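Side-chain contacts in ECL CdiI (Enterobacter cloacae subsp. cloacae, PDB 4NTQ), which serves as the immunity protein of a contact-dependent growth inhibition module, binding the toxic RNase domain of CdiA: residues Y90-V95 / E114-H119; N75-W80 / E107-F112; L82-E87 / N134-F139. All blocks are in the same frame, centred on the assembly; numbering follows the deposited sequence.

All three contacts involve the antiparallel sheet 61-65, 76-85, 88-97, 129-132. Interactions 2 and 3 use the two halves of strand 76-85, and interaction 1 uses the neighbouring strand 88-97. The centres of interactions 1 and 2 lie about 13 Å apart. Interaction 3 is centred about 15 Å from interaction 1 and about 19 Å from interaction 2. In interactions 1 and 2 the sheet meets two parts of the long connection between strands 88-97 and 129-132; in interaction 3 its other face meets helix 133-144. Segments 75-80, 82-87 and 90-95 come first in the chain, and their partners follow in the same order as 107-112, 114-119, 134-139 for interactions 2, 1, 3. The toxin chain touches interactions 1 and 2, not 3.

Interaction 1 (Y90-V95 / E114-H119); sequences YVQNNV and ESRTTH
Arg116 stacked on Tyr90, and Gln92 bonded to the backbone of Thr117, form a polar, partly buried contact that fastens the connection after strand 88-97 back onto that strand. The guanidinium lies flat over one face of the Tyr90 ring, with planes 8° apart and Arg116 CZ 3.7 Å from the ring centroid, a cation-pi stack. Arg116 NH2 sits above the ring, 3.6 Å from Tyr90 CD1, and NH1 comes nearest Tyr90 CE2. Arg116 reaches this place with a chain extended from CG to NE, starting with CG anti to the backbone N (chi1 168°). Salt bridges from NE to Glu128 and from NH1 to Glu85 probably help hold the guanidinium over the ring. Gln92 uses both ends of its amide: Gln92 NE2 donates to Thr117 O at 2.9 Å, with an N-H...O angle of 149°, and also binds Glu128 OE2, the atom that pairs with Arg116 NE. Gln92 OE1 accepts from water 1 at 2.7 Å, and that water accepts from Thr117 N at 2.9 Å. The loop backbone is thus gripped directly and through water. Lys221 of the CdiA toxin chain bonds Thr117 OG1 and packs on Gln92, placing this strand-to-loop junction within the toxin-immunity interface.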
loop_
_atom_site.group_PDB
_atom_site.type_symbol
_atom_site.label_atom_id
_atom_site.label_comp_id
_atom_site.label_asym_id
_atom_site.label_seq_id
_atom_site.Cartn_x
_atom_site.Cartn_y
_atom_site.Cartn_z
ATOM N N TYR B 90 -10.600 5.819 -10.112
ATOM C CA TYR B 90 -9.179 5.537 -10.324
ATOM C C TYR B 90 -8.578 5.081 -9.016
ATOM O O TYR B 90 -8.976 5.544 -7.947
ATOM C CB TYR B 90 -8.422 6.754 -10.881
ATOM C CG TYR B 90 -8.994 7.232 -12.196
ATOM C CD1 TYR B 90 -8.641 6.621 -13.400
ATOM C CD2 TYR B 90 -9.925 8.268 -12.231
ATOM C CE1 TYR B 90 -9.199 7.042 -14.610
ATOM C CE2 TYR B 90 -10.484 8.698 -13.431
ATOM C CZ TYR B 90 -10.122 8.079 -14.612
ATOM O OH TYR B 90 -10.681 8.507 -15.788
ATOM N N VAL B 91 -7.630 4.155 -9.112
ATOM C CA VAL B 91 -7.024 3.561 -7.947
ATOM C C VAL B 91 -5.518 3.598 -8.095
ATOM O O VAL B 91 -4.958 3.192 -9.126
ATOM C CB VAL B 91 -7.455 2.081 -7.758
ATOM C CG1 VAL B 91 -6.979 1.564 -6.403
ATOM C CG2 VAL B 91 -8.961 1.921 -7.889
ATOM N N GLN B 92 -4.862 4.069 -7.043
ATOM C CA GLN B 92 -3.419 4.190 -7.035
ATOM C C GLN B 92 -2.934 3.517 -5.772
ATOM O O GLN B 92 -3.726 3.251 -4.865
ATOM C CB GLN B 92 -3.002 5.662 -7.066
ATOM C CG GLN B 92 -3.312 6.318 -8.391
ATOM C CD GLN B 92 -2.774 7.734 -8.512
ATOM O OE1 GLN B 92 -1.940 8.178 -7.723
ATOM N NE2 GLN B 92 -3.262 8.454 -9.512
ATOM N N ASN B 93 -1.637 3.240 -5.715
ATOM C CA ASN B 93 -1.056 2.511 -4.606
ATOM C C ASN B 93 0.034 3.404 -4.080
ATOM O O ASN B 93 1.061 3.592 -4.734
ATOM C CB ASN B 93 -0.502 1.165 -5.119
ATOM C CG ASN B 93 0.262 0.372 -4.053
ATOM O OD1 ASN B 93 1.228 -0.331 -4.378
ATOM N ND2 ASN B 93 -0.173 0.468 -2.784
ATOM N N ASN B 94 -0.212 4.010 -2.923
ATOM C CA ASN B 94 0.671 5.062 -2.423
ATOM C C ASN B 94 1.165 4.716 -1.057
ATOM O O ASN B 94 0.412 4.183 -0.239
ATOM C CB ASN B 94 -0.046 6.428 -2.401
ATOM C CG ASN B 94 -0.493 6.869 -3.784
ATOM O OD1 ASN B 94 0.029 6.393 -4.799
ATOM N ND2 ASN B 94 -1.461 7.776 -3.838
ATOM N N VAL B 95 2.440 4.990 -0.816
ATOM C CA VAL B 95 3.009 4.848 0.512
ATOM C C VAL B 95 2.934 6.190 1.209
ATOM O O VAL B 95 3.421 7.192 0.676
ATOM C CB VAL B 95 4.477 4.436 0.454
ATOM C CG1 VAL B 95 5.077 4.454 1.835
ATOM C CG2 VAL B 95 4.612 3.075 -0.164
ATOM N N GLU B 114 -3.540 13.736 -1.062
ATOM C CA GLU B 114 -3.888 14.928 -1.808
ATOM C C GLU B 114 -4.484 14.563 -3.150
ATOM O O GLU B 114 -4.621 13.379 -3.474
ATOM C CB GLU B 114 -2.698 15.868 -1.949
ATOM C CG GLU B 114 -1.595 15.362 -2.834
ATOM C CD GLU B 114 -0.366 16.229 -2.722
ATOM O OE1 GLU B 114 -0.323 17.085 -1.801
ATOM O OE2 GLU B 114 0.551 16.061 -3.552
ATOM N N SER B 115 -4.841 15.580 -3.925
ATOM C CA SER B 115 -5.618 15.368 -5.131
ATOM C C SER B 115 -4.823 14.533 -6.112
ATOM O O SER B 115 -3.624 14.327 -5.932
ATOM C CB SER B 115 -6.070 16.700 -5.741
ATOM O OG SER B 115 -5.205 17.111 -6.779
ATOM N N ARG B 116 -5.505 14.049 -7.140
ATOM C CA ARG B 116 -4.965 13.023 -8.020
ATOM C C ARG B 116 -3.987 13.575 -9.039
ATOM O O ARG B 116 -4.246 14.606 -9.646
ATOM C CB ARG B 116 -6.118 12.338 -8.762
ATOM C CG ARG B 116 -5.698 11.450 -9.925
ATOM C CD ARG B 116 -6.922 10.724 -10.492
ATOM N NE ARG B 116 -6.615 9.967 -11.702
ATOM C CZ ARG B 116 -7.028 10.300 -12.920
ATOM N NH1 ARG B 116 -7.775 11.385 -13.104
ATOM N NH2 ARG B 116 -6.686 9.549 -13.958
ATOM N N THR B 117 -2.878 12.865 -9.239
ATOM C CA THR B 117 -1.981 13.120 -10.361
ATOM C C THR B 117 -1.687 11.845 -11.156
ATOM O O THR B 117 -1.761 10.720 -10.635
ATOM C CB THR B 117 -0.634 13.726 -9.909
ATOM O OG1 THR B 117 0.087 12.770 -9.113
ATOM C CG2 THR B 117 -0.856 15.022 -9.118
ATOM N N THR B 118 -1.332 12.032 -12.420
ATOM C CA THR B 118 -1.003 10.911 -13.286
ATOM C C THR B 118 0.497 10.751 -13.614
ATOM O O THR B 118 0.921 9.681 -14.046
ATOM C CB THR B 118 -1.811 10.979 -14.583
ATOM O OG1 THR B 118 -1.540 12.221 -15.239
ATOM C CG2 THR B 118 -3.303 10.868 -14.271
ATOM N N HIS B 119 1.288 11.801 -13.420
ATOM C CA HIS B 119 2.741 11.727 -13.621
ATOM C C HIS B 119 3.411 12.595 -12.561
ATOM O O HIS B 119 2.837 13.596 -12.148
ATOM C CB HIS B 119 3.147 12.208 -15.030
ATOM C CG HIS B 119 2.320 11.626 -16.140
ATOM N ND1 HIS B 119 1.123 12.180 -16.548
ATOM C CD2 HIS B 119 2.516 10.538 -16.924
ATOM C CE1 HIS B 119 0.618 11.459 -17.535
ATOM N NE2 HIS B 119 1.445 10.459 -17.785
HETATM O O HOH W 1 -1.665 10.807 -7.515
#

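Interaction 2 (N75-W80 / E107-F112)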
loop_
_atom_site.group_PDB
_atom_site.type_symbol
_atom_site.label_atom_id
_atom_site.label_comp_id
_atom_site.label_asym_id
_atom_site.label_seq_id
_atom_site.Cartn_x
_atom_site.Cartn_y
_atom_site.Cartn_z
ATOM N N ASN B 75 6.528 4.529 10.808
ATOM C CA ASN B 75 7.286 5.313 9.835
ATOM C C ASN B 75 6.545 5.545 8.522
ATOM O O ASN B 75 6.702 6.594 7.893
ATOM C CB ASN B 75 8.636 4.663 9.544
ATOM C CG ASN B 75 9.677 5.029 10.561
ATOM O OD1 ASN B 75 9.673 6.141 11.099
ATOM N ND2 ASN B 75 10.575 4.096 10.849
ATOM N N PHE B 76 5.756 4.557 8.107
ATOM C CA PHE B 76 4.987 4.635 6.864
ATOM C C PHE B 76 3.935 3.528 6.782
ATOM O O PHE B 76 4.062 2.502 7.433
ATOM C CB PHE B 76 5.914 4.517 5.659
ATOM C CG PHE B 76 6.651 3.201 5.586
ATOM C CD1 PHE B 76 6.103 2.118 4.914
ATOM C CD2 PHE B 76 7.893 3.057 6.168
ATOM C CE1 PHE B 76 6.780 0.917 4.836
ATOM C CE2 PHE B 76 8.578 1.869 6.091
ATOM C CZ PHE B 76 8.019 0.792 5.428
ATOM N N ILE B 77 2.906 3.738 5.977
ATOM C CA ILE B 77 1.905 2.712 5.759
ATOM C C ILE B 77 1.600 2.617 4.276
ATOM O O ILE B 77 1.701 3.612 3.551
ATOM C CB ILE B 77 0.598 3.023 6.505
ATOM C CG1 ILE B 77 -0.035 4.306 5.954
ATOM C CG2 ILE B 77 0.847 3.117 8.009
ATOM C CD1 ILE B 77 -1.367 4.678 6.571
ATOM N N PHE B 78 1.256 1.414 3.822
ATOM C CA PHE B 78 0.821 1.218 2.445
ATOM C C PHE B 78 -0.664 1.469 2.361
ATOM O O PHE B 78 -1.419 1.079 3.255
ATOM C CB PHE B 78 1.143 -0.190 1.938
ATOM C CG PHE B 78 2.609 -0.455 1.788
ATOM C CD1 PHE B 78 3.260 -0.159 0.606
ATOM C CD2 PHE B 78 3.336 -0.988 2.835
ATOM C CE1 PHE B 78 4.607 -0.401 0.466
ATOM C CE2 PHE B 78 4.688 -1.227 2.704
ATOM C CZ PHE B 78 5.326 -0.931 1.517
ATOM N N THR B 79 -1.081 2.146 1.298
ATOM C CA THR B 79 -2.489 2.398 1.077
ATOM C C THR B 79 -2.844 2.156 -0.370
ATOM O O THR B 79 -1.985 2.206 -1.254
ATOM C CB THR B 79 -2.846 3.855 1.370
ATOM O OG1 THR B 79 -2.210 4.688 0.397
ATOM C CG2 THR B 79 -2.398 4.263 2.780
ATOM N N TRP B 80 -4.122 1.883 -0.602
ATOM C CA TRP B 80 -4.674 1.931 -1.941
ATOM C C TRP B 80 -5.691 3.056 -1.918
ATOM O O TRP B 80 -6.542 3.108 -1.025
ATOM C CB TRP B 80 -5.264 0.576 -2.342
ATOM C CG TRP B 80 -4.139 -0.435 -2.569
ATOM C CD1 TRP B 80 -3.405 -1.065 -1.608
ATOM C CD2 TRP B 80 -3.585 -0.851 -3.831
ATOM N NE1 TRP B 80 -2.448 -1.865 -2.190
ATOM C CE2 TRP B 80 -2.540 -1.757 -3.549
ATOM C CE3 TRP B 80 -3.879 -0.553 -5.172
ATOM C CZ2 TRP B 80 -1.788 -2.368 -4.553
ATOM C CZ3 TRP B 80 -3.136 -1.163 -6.167
ATOM C CH2 TRP B 80 -2.096 -2.055 -5.852
ATOM N N GLU B 107 -7.860 7.639 11.655
ATOM C CA GLU B 107 -9.195 8.122 11.317
ATOM C C GLU B 107 -9.109 9.382 10.455
ATOM O O GLU B 107 -10.087 9.771 9.798
ATOM C CB GLU B 107 -10.029 8.359 12.578
ATOM C CG GLU B 107 -9.570 9.527 13.445
ATOM C CD GLU B 107 -8.253 9.278 14.182
ATOM O OE1 GLU B 107 -7.622 8.209 13.991
ATOM O OE2 GLU B 107 -7.847 10.171 14.959
ATOM N N ASN B 108 -7.929 9.994 10.439
ATOM C CA ASN B 108 -7.697 11.161 9.601
ATOM C C ASN B 108 -7.024 10.844 8.261
ATOM O O ASN B 108 -6.589 11.765 7.563
ATOM C CB ASN B 108 -6.851 12.207 10.344
ATOM C CG ASN B 108 -7.560 12.806 11.540
ATOM O OD1 ASN B 108 -8.787 12.897 11.566
ATOM N ND2 ASN B 108 -6.780 13.217 12.551
ATOM N N ILE B 109 -6.933 9.560 7.911
ATOM C CA ILE B 109 -6.165 9.121 6.740
ATOM C C ILE B 109 -6.474 9.877 5.432
ATOM O O ILE B 109 -5.590 10.092 4.604
ATOM C CB ILE B 109 -6.294 7.589 6.511
ATOM C CG1 ILE B 109 -5.360 7.114 5.399
ATOM C CG2 ILE B 109 -7.708 7.212 6.157
ATOM C CD1 ILE B 109 -5.380 5.591 5.166
ATOM N N ASN B 110 -7.724 10.278 5.242
ATOM C CA ASN B 110 -8.084 10.929 3.995
ATOM C C ASN B 110 -7.520 12.348 3.882
ATOM O O ASN B 110 -7.381 12.860 2.775
ATOM C CB ASN B 110 -9.598 10.880 3.749
ATOM C CG ASN B 110 -10.047 9.541 3.185
ATOM O OD1 ASN B 110 -9.348 8.937 2.384
ATOM N ND2 ASN B 110 -11.202 9.066 3.621
ATOM N N LYS B 111 -7.183 12.957 5.023
ATOM C CA LYS B 111 -6.488 14.248 5.054
ATOM C C LYS B 111 -5.036 14.125 4.582
ATOM O O LYS B 111 -4.440 15.107 4.150
ATOM C CB LYS B 111 -6.502 14.863 6.465
ATOM C CG LYS B 111 -7.873 15.243 7.008
ATOM C CD LYS B 111 -8.569 16.274 6.126
ATOM C CE LYS B 111 -7.800 17.596 6.072
ATOM N NZ LYS B 111 -8.467 18.612 5.189
ATOM N N PHE B 112 -4.465 12.923 4.669
ATOM C CA PHE B 112 -3.045 12.742 4.355
ATOM C C PHE B 112 -2.834 12.442 2.880
ATOM O O PHE B 112 -1.726 12.205 2.422
ATOM C CB PHE B 112 -2.425 11.665 5.256
ATOM C CG PHE B 112 -2.348 12.072 6.699
ATOM C CD1 PHE B 112 -1.135 12.444 7.270
ATOM C CD2 PHE B 112 -3.495 12.123 7.477
ATOM C CE1 PHE B 112 -1.066 12.839 8.606
ATOM C CE2 PHE B 112 -3.440 12.518 8.809
ATOM C CZ PHE B 112 -2.218 12.878 9.378
#
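Ile109 meets Thr79 and Ile77 through the end of its side chain. From CB, the CG1 branch leaves anti to the backbone N (chi1 -173°), and the next torsion is also extended, so CD1 is carried out toward strand 76-85. CB and CG1 serve to carry it there, and CG2 lies back from the strand. Ile109 CD1 lies 4.0 Å from Thr79 CG2, the two methyls approaching tip to tip, and 4.3 Å from Ile77 CD1. One terminal methyl therefore touches two residues that alternate along the strand and face the same side of the sheet. Ile109 belongs to a short 3-10 turn, in which Lys111 N bonds Asn108 O at 2.9 Å and Phe112 N bonds Ile109 O at 3.0 Å. Its neighbour Asn110 ties this turn to helix 41-58, through Ser51 and Glu54, and to the edge strand, through Ala63. Thr79 divides its two branches: CG2 is given to Ile109, while OG1 bonds Asn94 O on the adjoining strand. The hydroxyl is thereby satisfied within the sheet. What remains between the segments is a buried apolar contact of three methyl groups, held by dispersion and the hydrophobic effect, which imposes little directional constraint; the polar ties of the turn include those of Asn110.

Interaction 3 (L82-E87 / N134-F139); sequences LYFEDE and NSVLDF
The Phe84 ring offers an edge to helix 133-144: Val136 CG1 lies near the ring plane, 4.0 Å from Phe84 CE1, the strand and helix side chains pointing at one another. Val136 CG1 also meets Leu82, 3.9 Å from Leu82 CD2. Val136 CG2 follows at 4.1 Å from that Leu82 CD2, so the leucine methyl faces both prongs of the valine. Val136 has CG1 anti to its own backbone nitrogen (chi1 174°), which turns this branch to the strand and lets it touch Leu82 and Phe84 together. The two strand residues alternate on one side of the sheet, and Val89 of the next strand packs against all three. Leu52 and Leu56 of helix 41-58 adjoin Leu82 and Phe84 respectively, extending this apolar layer. Toward the start of the helix, water 2 accepts from Asn134 N at 2.7 Å, serving an amide in the first turn, and gives a weak bond to Glu87 OE1. A backbone bond between Glu87 and Leu133 ties the turn after the strand to the helix start. Side chains of helices 41-58 and 133-144 pack on the same face of the antiparallel sheet, a helix-on-sheet hydrophobic core that Phe2 of the N-terminal sheet also joins.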
loop_
_atom_site.group_PDB
_atom_site.type_symbol
_atom_site.label_atom_id
_atom_site.label_comp_id
_atom_site.label_asym_id
_atom_site.label_seq_id
_atom_site.Cartn_x
_atom_site.Cartn_y
_atom_site.Cartn_z
ATOM N N LEU B 82 -8.538 5.586 -3.699
ATOM C CA LEU B 82 -9.601 5.617 -4.704
ATOM C C LEU B 82 -9.962 7.065 -4.996
ATOM O O LEU B 82 -10.211 7.842 -4.078
ATOM C CB LEU B 82 -10.839 4.867 -4.206
ATOM C CG LEU B 82 -10.846 3.334 -4.268
ATOM C CD1 LEU B 82 -9.644 2.698 -3.589
ATOM C CD2 LEU B 82 -12.118 2.806 -3.661
ATOM N N TYR B 83 -9.965 7.438 -6.272
ATOM C CA TYR B 83 -10.348 8.784 -6.641
ATOM C C TYR B 83 -11.624 8.694 -7.447
ATOM O O TYR B 83 -11.686 7.948 -8.410
ATOM C CB TYR B 83 -9.257 9.449 -7.480
ATOM C CG TYR B 83 -7.997 9.848 -6.740
ATOM C CD1 TYR B 83 -7.961 11.009 -5.968
ATOM C CD2 TYR B 83 -6.823 9.096 -6.857
ATOM C CE1 TYR B 83 -6.805 11.398 -5.309
ATOM C CE2 TYR B 83 -5.635 9.480 -6.192
ATOM C CZ TYR B 83 -5.648 10.629 -5.419
ATOM O OH TYR B 83 -4.513 11.023 -4.762
ATOM N N PHE B 84 -12.640 9.440 -7.055
ATOM C CA PHE B 84 -13.935 9.364 -7.728
ATOM C C PHE B 84 -14.149 10.443 -8.785
ATOM O O PHE B 84 -14.043 11.634 -8.492
ATOM C CB PHE B 84 -15.049 9.422 -6.698
ATOM C CG PHE B 84 -14.930 8.370 -5.647
ATOM C CD1 PHE B 84 -15.321 7.064 -5.917
ATOM C CD2 PHE B 84 -14.414 8.673 -4.395
ATOM C CE1 PHE B 84 -15.213 6.069 -4.957
ATOM C CE2 PHE B 84 -14.288 7.678 -3.416
ATOM C CZ PHE B 84 -14.695 6.368 -3.703
ATOM N N GLU B 85 -14.425 10.020 -10.019
ATOM C CA GLU B 85 -14.817 10.941 -11.086
ATOM C C GLU B 85 -15.990 10.376 -11.857
ATOM O O GLU B 85 -15.828 9.445 -12.661
ATOM C CB GLU B 85 -13.661 11.212 -12.035
ATOM C CG GLU B 85 -12.586 12.066 -11.421
ATOM C CD GLU B 85 -11.461 12.358 -12.385
ATOM O OE1 GLU B 85 -11.732 12.602 -13.591
ATOM O OE2 GLU B 85 -10.307 12.342 -11.926
ATOM N N ASP B 86 -17.161 10.953 -11.601
ATOM C CA ASP B 86 -18.423 10.446 -12.123
ATOM C C ASP B 86 -18.672 8.965 -11.770
ATOM O O ASP B 86 -18.747 8.640 -10.584
ATOM C CB ASP B 86 -18.534 10.753 -13.610
ATOM C CG ASP B 86 -18.356 12.236 -13.901
ATOM O OD1 ASP B 86 -17.810 12.582 -14.975
ATOM O OD2 ASP B 86 -18.744 13.048 -13.034
ATOM N N GLU B 87 -18.796 8.088 -12.770
ATOM C CA GLU B 87 -19.061 6.668 -12.516
ATOM C C GLU B 87 -17.789 5.848 -12.659
ATOM O O GLU B 87 -17.831 4.621 -12.760
ATOM C CB GLU B 87 -20.120 6.130 -13.474
ATOM C CG GLU B 87 -21.486 6.794 -13.348
ATOM C CD GLU B 87 -22.211 6.397 -12.077
ATOM O OE1 GLU B 87 -22.252 5.185 -11.775
ATOM O OE2 GLU B 87 -22.728 7.297 -11.376
ATOM N N ASN B 134 -20.152 1.602 -9.172
ATOM C CA ASN B 134 -21.015 0.563 -8.610
ATOM C C ASN B 134 -20.241 -0.527 -7.883
ATOM O O ASN B 134 -20.701 -1.060 -6.870
ATOM C CB ASN B 134 -21.892 -0.082 -9.689
ATOM C CG ASN B 134 -23.133 0.736 -10.010
ATOM O OD1 ASN B 134 -23.653 1.467 -9.167
ATOM N ND2 ASN B 134 -23.620 0.602 -11.235
ATOM N N SER B 135 -19.064 -0.868 -8.395
ATOM C CA SER B 135 -18.346 -1.985 -7.803
ATOM C C SER B 135 -17.753 -1.537 -6.463
ATOM O O SER B 135 -17.588 -2.341 -5.545
ATOM C CB SER B 135 -17.283 -2.541 -8.754
ATOM O OG SER B 135 -16.243 -1.604 -8.914
ATOM N N VAL B 136 -17.471 -0.245 -6.339
ATOM C CA VAL B 136 -16.984 0.296 -5.073
ATOM C C VAL B 136 -18.125 0.413 -4.069
ATOM O O VAL B 136 -17.961 0.125 -2.882
ATOM C CB VAL B 136 -16.302 1.659 -5.259
ATOM C CG1 VAL B 136 -15.933 2.256 -3.904
ATOM C CG2 VAL B 136 -15.061 1.505 -6.139
ATOM N N LEU B 137 -19.285 0.834 -4.555
ATOM C CA LEU B 137 -20.479 0.849 -3.727
ATOM C C LEU B 137 -20.746 -0.533 -3.140
ATOM O O LEU B 137 -20.993 -0.661 -1.944
ATOM C CB LEU B 137 -21.674 1.296 -4.547
ATOM C CG LEU B 137 -21.699 2.767 -4.921
ATOM C CD1 LEU B 137 -22.925 3.080 -5.795
ATOM C CD2 LEU B 137 -21.687 3.601 -3.648
ATOM N N ASP B 138 -20.698 -1.568 -3.979
ATOM C CA ASP B 138 -20.985 -2.923 -3.507
ATOM C C ASP B 138 -20.016 -3.294 -2.369
ATOM O O ASP B 138 -20.435 -3.766 -1.310
ATOM C CB ASP B 138 -20.904 -3.943 -4.653
ATOM C CG ASP B 138 -21.950 -3.699 -5.747
ATOM O OD1 ASP B 138 -23.053 -3.191 -5.434
ATOM O OD2 ASP B 138 -21.654 -4.012 -6.927
ATOM N N PHE B 139 -18.727 -3.024 -2.571
ATOM C CA PHE B 139 -17.740 -3.269 -1.526
ATOM C C PHE B 139 -18.007 -2.440 -0.264
ATOM O O PHE B 139 -17.840 -2.919 0.852
ATOM C CB PHE B 139 -16.330 -2.978 -2.040
ATOM C CG PHE B 139 -15.249 -3.301 -1.046
ATOM C CD1 PHE B 139 -15.103 -4.586 -0.559
ATOM C CD2 PHE B 139 -14.365 -2.321 -0.627
ATOM C CE1 PHE B 139 -14.103 -4.890 0.340
ATOM C CE2 PHE B 139 -13.369 -2.603 0.274
ATOM C CZ PHE B 139 -13.232 -3.898 0.763
HETATM O O HOH W 2 -20.681 2.245 -11.777
#